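Local coordinates for protein ninB (Enterobacteria phage lambda, PDB 1PC6), which probably acts in phage recombination, with functional similarities to Escherichia coli RecFOR in initiating genetic exchange, at residues Leu49-Gly54 against Trp127-Arg132; Gln99-Met104 against Ala110-Leu115. All blocks are in the same frame, centred on the assembly; numbering follows the deposited sequence.

Contact 1: Leu49-Gly54 against Trp127-Arg132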
ATOM      1  N   LEU A  49      -0.418  -2.320  13.311  1.00 56.29           N
ATOM      2  CA  LEU A  49      -0.605  -0.911  12.949  1.00 53.72           C
ATOM      3  C   LEU A  49      -2.053  -0.608  12.591  1.00 51.68           C
ATOM      4  O   LEU A  49      -2.651   0.334  13.103  1.00 51.44           O
ATOM      5  CB  LEU A  49       0.261  -0.531  11.745  1.00 55.71           C
ATOM      6  CG  LEU A  49      -0.144   0.772  11.023  1.00 56.52           C
ATOM      7  CD1 LEU A  49       0.581   1.974  11.617  1.00 56.72           C
ATOM      8  CD2 LEU A  49       0.193   0.658   9.549  1.00 56.77           C
ATOM      9  N   TRP A  50      -2.618  -1.407  11.700  1.00 49.16           N
ATOM     10  CA  TRP A  50      -3.984  -1.173  11.283  1.00 49.75           C
ATOM     11  C   TRP A  50      -5.035  -1.494  12.310  1.00 48.99           C
ATOM     12  O   TRP A  50      -6.155  -1.022  12.211  1.00 51.17           O
ATOM     13  CB  TRP A  50      -4.269  -1.913   9.983  1.00 51.13           C
ATOM     14  CG  TRP A  50      -3.570  -1.263   8.854  1.00 52.13           C
ATOM     15  CD1 TRP A  50      -2.388  -1.636   8.303  1.00 52.60           C
ATOM     16  CD2 TRP A  50      -3.934  -0.029   8.232  1.00 51.88           C
ATOM     17  NE1 TRP A  50      -1.983  -0.707   7.380  1.00 53.64           N
ATOM     18  CE2 TRP A  50      -2.916   0.292   7.317  1.00 52.42           C
ATOM     19  CE3 TRP A  50      -5.021   0.841   8.365  1.00 51.48           C
ATOM     20  CZ2 TRP A  50      -2.949   1.448   6.537  1.00 52.73           C
ATOM     21  CZ3 TRP A  50      -5.054   1.985   7.594  1.00 51.74           C
ATOM     22  CH2 TRP A  50      -4.023   2.280   6.688  1.00 52.46           C
ATOM     23  N   ALA A  51      -4.686  -2.301  13.297  1.00 48.85           N
ATOM     24  CA  ALA A  51      -5.646  -2.621  14.341  1.00 48.83           C
ATOM     25  C   ALA A  51      -5.687  -1.415  15.278  1.00 49.02           C
ATOM     26  O   ALA A  51      -6.736  -1.088  15.831  1.00 47.86           O
ATOM     27  CB  ALA A  51      -5.216  -3.865  15.092  1.00 49.23           C
ATOM     28  N   CYS A  52      -4.535  -0.760  15.440  1.00 48.37           N
ATOM     29  CA  CYS A  52      -4.414   0.430  16.282  1.00 49.40           C
ATOM     30  C   CYS A  52      -5.183   1.558  15.652  1.00 48.36           C
ATOM     31  O   CYS A  52      -6.089   2.128  16.259  1.00 49.81           O
ATOM     32  CB  CYS A  52      -2.964   0.874  16.394  1.00 50.42           C
ATOM     33  SG  CYS A  52      -1.942  -0.308  17.206  1.00 58.39           S
ATOM     34  N   LEU A  53      -4.785   1.886  14.428  1.00 46.10           N
ATOM     35  CA  LEU A  53      -5.430   2.938  13.675  1.00 44.28           C
ATOM     36  C   LEU A  53      -6.937   2.705  13.706  1.00 43.73           C
ATOM     37  O   LEU A  53      -7.703   3.635  13.936  1.00 44.80           O
ATOM     38  CB  LEU A  53      -4.909   2.944  12.235  1.00 42.27           C
ATOM     39  CG  LEU A  53      -3.396   3.150  12.122  1.00 40.78           C
ATOM     40  CD1 LEU A  53      -2.990   3.260  10.666  1.00 40.05           C
ATOM     41  CD2 LEU A  53      -2.994   4.405  12.864  1.00 36.71           C
ATOM     42  N   GLY A  54      -7.357   1.458  13.506  1.00 41.77           N
ATOM     43  CA  GLY A  54      -8.775   1.146  13.514  1.00 40.78           C
ATOM     44  C   GLY A  54      -9.425   1.459  14.845  1.00 41.75           C
ATOM     45  O   GLY A  54     -10.497   2.059  14.890  1.00 42.94           O
ATOM     46  N   TRP A 127      -7.682  -1.467  23.338  1.00 50.98           N
ATOM     47  CA  TRP A 127      -7.059  -2.104  22.177  1.00 52.11           C
ATOM     48  C   TRP A 127      -7.703  -3.428  21.813  1.00 53.87           C
ATOM     49  O   TRP A 127      -7.712  -4.362  22.610  1.00 53.37           O
ATOM     50  CB  TRP A 127      -5.577  -2.300  22.439  1.00 53.66           C
ATOM     51  CG  TRP A 127      -4.876  -1.009  22.636  1.00 56.22           C
ATOM     52  CD1 TRP A 127      -4.319  -0.542  23.789  1.00 56.63           C
ATOM     53  CD2 TRP A 127      -4.692   0.016  21.654  1.00 57.31           C
ATOM     54  NE1 TRP A 127      -3.800   0.717  23.590  1.00 57.93           N
ATOM     55  CE2 TRP A 127      -4.015   1.083  22.286  1.00 58.06           C
ATOM     56  CE3 TRP A 127      -5.036   0.139  20.301  1.00 56.11           C
ATOM     57  CZ2 TRP A 127      -3.673   2.261  21.607  1.00 57.28           C
ATOM     58  CZ3 TRP A 127      -4.698   1.308  19.628  1.00 55.75           C
ATOM     59  CH2 TRP A 127      -4.024   2.352  20.284  1.00 55.79           C
ATOM     60  N   SER A 128      -8.225  -3.495  20.588  1.00 57.24           N
ATOM     61  CA  SER A 128      -8.935  -4.669  20.069  1.00 59.73           C
ATOM     62  C   SER A 128      -8.082  -5.909  19.898  1.00 62.29           C
ATOM     63  O   SER A 128      -8.562  -7.036  20.099  1.00 62.44           O
ATOM     64  CB  SER A 128      -9.590  -4.339  18.723  1.00 58.45           C
ATOM     65  OG  SER A 128      -8.608  -4.052  17.733  1.00 60.33           O
ATOM     66  N   ASP A 129      -6.826  -5.693  19.511  1.00 65.18           N
ATOM     67  CA  ASP A 129      -5.891  -6.780  19.286  1.00 66.84           C
ATOM     68  C   ASP A 129      -5.628  -7.526  20.583  1.00 67.40           C
ATOM     69  O   ASP A 129      -5.606  -8.758  20.595  1.00 65.77           O
ATOM     70  CB  ASP A 129      -4.594  -6.231  18.696  1.00 69.07           C
ATOM     71  CG  ASP A 129      -4.031  -7.130  17.616  1.00 71.11           C
ATOM     72  OD1 ASP A 129      -4.820  -7.635  16.787  1.00 71.32           O
ATOM     73  OD2 ASP A 129      -2.799  -7.324  17.588  1.00 74.84           O
ATOM     74  N   GLU A 130      -5.437  -6.779  21.668  1.00 69.02           N
ATOM     75  CA  GLU A 130      -5.217  -7.380  22.983  1.00 71.86           C
ATOM     76  C   GLU A 130      -6.467  -8.158  23.392  1.00 71.48           C
ATOM     77  O   GLU A 130      -6.380  -9.193  24.044  1.00 72.55           O
ATOM     78  CB  GLU A 130      -4.978  -6.318  24.060  1.00 74.70           C
ATOM     79  CG  GLU A 130      -3.670  -5.552  24.024  1.00 79.15           C
ATOM     80  CD  GLU A 130      -3.592  -4.555  25.184  1.00 83.38           C
ATOM     81  OE1 GLU A 130      -2.628  -3.751  25.240  1.00 86.05           O
ATOM     82  OE2 GLU A 130      -4.507  -4.579  26.047  1.00 85.25           O
ATOM     83  N   ALA A 131      -7.631  -7.632  23.028  1.00 70.52           N
ATOM     84  CA  ALA A 131      -8.901  -8.264  23.360  1.00 69.35           C
ATOM     85  C   ALA A 131      -8.999  -9.651  22.736  1.00 69.11           C
ATOM     86  O   ALA A 131      -9.415 -10.611  23.388  1.00 67.84           O
ATOM     87  CB  ALA A 131     -10.045  -7.389  22.881  1.00 70.29           C
ATOM     88  N   ARG A 132      -8.630  -9.750  21.466  1.00 69.41           N
ATOM     89  CA  ARG A 132      -8.667 -11.030  20.780  1.00 71.63           C
ATOM     90  C   ARG A 132      -7.698 -11.972  21.483  1.00 70.09           C
ATOM     91  O   ARG A 132      -8.082 -13.044  21.947  1.00 70.18           O
ATOM     92  CB  ARG A 132      -8.239 -10.873  19.316  1.00 75.35           C
ATOM     93  CG  ARG A 132      -9.318 -10.357  18.360  1.00 80.84           C
ATOM     94  CD  ARG A 132      -8.673  -9.626  17.165  1.00 84.49           C
ATOM     95  NE  ARG A 132      -9.568  -9.423  16.021  1.00 87.89           N
ATOM     96  CZ  ARG A 132      -9.957 -10.390  15.184  1.00 90.21           C
ATOM     97  NH1 ARG A 132      -9.531 -11.644  15.367  1.00 91.46           N
ATOM     98  NH2 ARG A 132     -10.757 -10.105  14.150  1.00 89.18           N
TER

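Contact 2: Gln99-Met104 against Ala110-Leu115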
ATOM      1  N   GLN A  99       4.007  11.474   4.369  1.00 61.73           N
ATOM      2  CA  GLN A  99       5.140  10.571   4.174  1.00 63.53           C
ATOM      3  C   GLN A  99       4.659   9.140   4.039  1.00 64.59           C
ATOM      4  O   GLN A  99       3.678   8.746   4.666  1.00 65.23           O
ATOM      5  CB  GLN A  99       6.112  10.659   5.350  1.00 64.45           C
ATOM      6  CG  GLN A  99       6.702  12.040   5.568  1.00 67.70           C
ATOM      7  CD  GLN A  99       7.292  12.627   4.303  1.00 69.20           C
ATOM      8  OE1 GLN A  99       8.012  11.950   3.565  1.00 70.84           O
ATOM      9  NE2 GLN A  99       6.999  13.899   4.052  1.00 70.84           N
ATOM     10  N   SER A 100       5.362   8.360   3.224  1.00 66.05           N
ATOM     11  CA  SER A 100       5.006   6.967   2.999  1.00 67.68           C
ATOM     12  C   SER A 100       5.415   6.076   4.162  1.00 69.06           C
ATOM     13  O   SER A 100       6.590   6.022   4.537  1.00 68.62           O
ATOM     14  CB  SER A 100       5.670   6.462   1.717  1.00 68.23           C
ATOM     15  OG  SER A 100       5.436   5.076   1.542  1.00 70.63           O
ATOM     16  N   THR A 101       4.437   5.382   4.736  1.00 70.88           N
ATOM     17  CA  THR A 101       4.700   4.475   5.843  1.00 72.35           C
ATOM     18  C   THR A 101       5.494   3.277   5.321  1.00 72.94           C
ATOM     19  O   THR A 101       6.288   2.682   6.045  1.00 73.87           O
ATOM     20  CB  THR A 101       3.391   3.999   6.466  1.00 73.00           C
ATOM     21  OG1 THR A 101       2.533   3.484   5.436  1.00 73.88           O
ATOM     22  CG2 THR A 101       2.707   5.159   7.184  1.00 72.55           C
ATOM     23  N   SER A 102       5.278   2.943   4.050  1.00 73.43           N
ATOM     24  CA  SER A 102       5.971   1.838   3.390  1.00 72.81           C
ATOM     25  C   SER A 102       7.470   2.130   3.324  1.00 72.77           C
ATOM     26  O   SER A 102       8.296   1.299   3.707  1.00 74.12           O
ATOM     27  CB  SER A 102       5.438   1.656   1.965  1.00 72.29           C
ATOM     28  OG  SER A 102       4.026   1.518   1.960  1.00 74.65           O
ATOM     29  N   ARG A 103       7.813   3.317   2.836  1.00 71.78           N
ATOM     30  CA  ARG A 103       9.203   3.722   2.712  1.00 70.59           C
ATOM     31  C   ARG A 103       9.887   3.847   4.070  1.00 71.51           C
ATOM     32  O   ARG A 103      11.098   3.678   4.163  1.00 73.28           O
ATOM     33  CB  ARG A 103       9.294   5.043   1.954  1.00 67.90           C
ATOM     34  N   MET A 104       9.118   4.131   5.122  1.00 71.52           N
ATOM     35  CA  MET A 104       9.676   4.291   6.473  1.00 71.31           C
ATOM     36  C   MET A 104      10.750   3.270   6.865  1.00 73.49           C
ATOM     37  O   MET A 104      10.661   2.087   6.507  1.00 74.55           O
ATOM     38  CB  MET A 104       8.566   4.232   7.540  1.00 67.49           C
ATOM     39  CG  MET A 104       7.696   5.479   7.691  1.00 62.37           C
ATOM     40  SD  MET A 104       6.765   5.472   9.251  1.00 52.28           S
ATOM     41  CE  MET A 104       7.180   7.056   9.924  1.00 56.65           C
ATOM     42  N   ALA A 110       8.988   2.071  13.851  1.00 73.89           N
ATOM     43  CA  ALA A 110       8.900   1.654  15.240  1.00 73.20           C
ATOM     44  C   ALA A 110       8.327   2.825  16.061  1.00 72.97           C
ATOM     45  O   ALA A 110       7.455   2.629  16.916  1.00 73.39           O
ATOM     46  CB  ALA A 110      10.283   1.263  15.747  1.00 72.52           C
ATOM     47  N   GLU A 111       8.811   4.039  15.781  1.00 71.25           N
ATOM     48  CA  GLU A 111       8.355   5.251  16.471  1.00 69.06           C
ATOM     49  C   GLU A 111       6.892   5.574  16.214  1.00 66.24           C
ATOM     50  O   GLU A 111       6.192   6.058  17.102  1.00 65.34           O
ATOM     51  CB  GLU A 111       9.199   6.453  16.059  1.00 70.40           C
ATOM     52  CG  GLU A 111      10.458   6.617  16.873  1.00 74.94           C
ATOM     53  CD  GLU A 111      11.229   7.867  16.507  1.00 77.65           C
ATOM     54  OE1 GLU A 111      10.584   8.910  16.274  1.00 77.27           O
ATOM     55  OE2 GLU A 111      12.479   7.809  16.463  1.00 80.57           O
ATOM     56  N   LEU A 112       6.446   5.316  14.987  1.00 63.35           N
ATOM     57  CA  LEU A 112       5.069   5.570  14.595  1.00 60.73           C
ATOM     58  C   LEU A 112       4.145   4.774  15.487  1.00 60.08           C
ATOM     59  O   LEU A 112       3.174   5.304  16.026  1.00 60.92           O
ATOM     60  CB  LEU A 112       4.853   5.161  13.138  1.00 59.50           C
ATOM     61  CG  LEU A 112       3.406   5.037  12.652  1.00 58.34           C
ATOM     62  CD1 LEU A 112       2.609   6.264  13.069  1.00 56.86           C
ATOM     63  CD2 LEU A 112       3.391   4.859  11.144  1.00 55.25           C
ATOM     64  N   LEU A 113       4.462   3.495  15.637  1.00 59.55           N
ATOM     65  CA  LEU A 113       3.671   2.597  16.469  1.00 59.31           C
ATOM     66  C   LEU A 113       3.661   3.048  17.926  1.00 57.73           C
ATOM     67  O   LEU A 113       2.663   2.877  18.635  1.00 56.89           O
ATOM     68  CB  LEU A 113       4.224   1.164  16.376  1.00 61.10           C
ATOM     69  CG  LEU A 113       3.902   0.302  15.146  1.00 60.92           C
ATOM     70  CD1 LEU A 113       4.664  -0.996  15.231  1.00 61.08           C
ATOM     71  CD2 LEU A 113       2.411   0.012  15.079  1.00 61.69           C
ATOM     72  N   GLU A 114       4.782   3.613  18.371  1.00 56.50           N
ATOM     73  CA  GLU A 114       4.910   4.101  19.746  1.00 54.95           C
ATOM     74  C   GLU A 114       3.992   5.313  19.913  1.00 51.83           C
ATOM     75  O   GLU A 114       3.254   5.433  20.903  1.00 48.93           O
ATOM     76  CB  GLU A 114       6.382   4.485  20.042  1.00 56.62           C
ATOM     77  N   LEU A 115       4.043   6.204  18.929  1.00 48.85           N
ATOM     78  CA  LEU A 115       3.213   7.388  18.947  1.00 48.26           C
ATOM     79  C   LEU A 115       1.750   6.959  19.041  1.00 49.30           C
ATOM     80  O   LEU A 115       1.029   7.355  19.967  1.00 49.52           O
ATOM     81  CB  LEU A 115       3.426   8.201  17.679  1.00 45.95           C
ATOM     82  CG  LEU A 115       2.673   9.527  17.675  1.00 44.25           C
ATOM     83  CD1 LEU A 115       3.008  10.306  18.925  1.00 41.43           C
ATOM     84  CD2 LEU A 115       3.043  10.315  16.441  1.00 45.06           C
TER

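Contact 1: Leu49-Gly54 against Trp127-Arg132
The start of the C-terminal helix 128-140 leans on the middle of helix 43-59, where Cys52 meets the indole of Trp127, the residue at the N-cap position. The closest approach joins Cys52 CA to Trp127 CZ3 at 3.5 Å, and Cys52 CB lies 3.7 Å from the same CZ3, so it is the benzo corner of the indole that touches. The sulfur approaches obliquely: Cys52 SG is 4.7 Å from the centroid of the six-membered ring and 38° off its normal, a sulfur-aromatic contact. Cys52 O, by contrast, lies in the ring plane at its edge. Trp127 CG stands beside its own backbone N (chi1 -62°), and the ring reaches back across to helix 43-59, also touching Asp55 and Val56. Next to Cys52, Ala51 CB lies 4.2 Å from Asp129 OD1, a van der Waals contact between the methyl and the carboxylate oxygen. Ser128 OG is 4.0 Å from Ala51 O, but its hydrogen bond goes to Asp55 OD2. With 181 Å² buried and no hydrogen bond between the two segments, the evidence points to a surface helix-helix contact in which an N-cap tryptophan rests on the neighbouring helix.

Contact 2: Gln99-Met104 against Ala110-Leu115
Leu112, on helix 106-122, sends its side chain toward the loop that precedes the same helix, where Thr101 and Met104 receive it. Its CB starts 4.3 Å from Met104 SD, already near the thioether. CG is set anti to the backbone N (chi1 166°), and at this branch point the two methyls part. CD1 turns from the sulfur and lies 5.7 Å from Met104 SD. CD2 does the touching: it sits 3.9 Å from Met104 SD and 4.0 Å from Thr101 CG2, so one methyl meets both loop residues. Since Thr101 CG2 and Met104 SD are themselves 4.6 Å apart, CD2 rests against a pair of neighbouring apolar groups. The methionine chain, bent at its last torsion, crosses the leucine at about a right angle, with its sulfur against CD2. In Thr101 the methyl is given to this apolar contact, whereas OG1 is hydrogen-bonded to Lys73 NZ of helix 69-80.

Thr101 and Met104 belong to a compact turn, in which residues 101-103 have helical backbone angles. Ser100 OG accepts from Arg103 N at 3.2 Å with an N-H...O angle of 168°, which defines an ST motif, and Met104 N is bonded to Ser100 O. Ser100 OG also hydrogen-bonds Glu70 OE2 of the second subunit, which ties the turn to the dimer. All three touching side chains are buried. The contact thus joins an ST motif, in the loop between strand 94-97 and helix 106-122, to that helix, with Thr101 and Met104 packed on its Leu112.

Contacts 1 and 2 have centres 16 Å apart, yet they meet directly through Leu49: its CA is 3.8 Å from Leu113 CD2, and its CD1 is 4.1 Å from Leu112 CD2. Helix 106-122 is therefore packed against helix 43-59, whose residue Cys52 touches Trp127 in contact 1 and also touches Ile116. Along the chain, both segments of contact 2 fall between those of contact 1, and helix 128-140 follows helix 106-122. Lys73 gives a second connection, touching Trp50 and Leu53 and hydrogen-bonding Thr101. A bound beta-mercaptoethanol, probably carried over from crystallisation, lies about 4 Å from the Thr101 side chain.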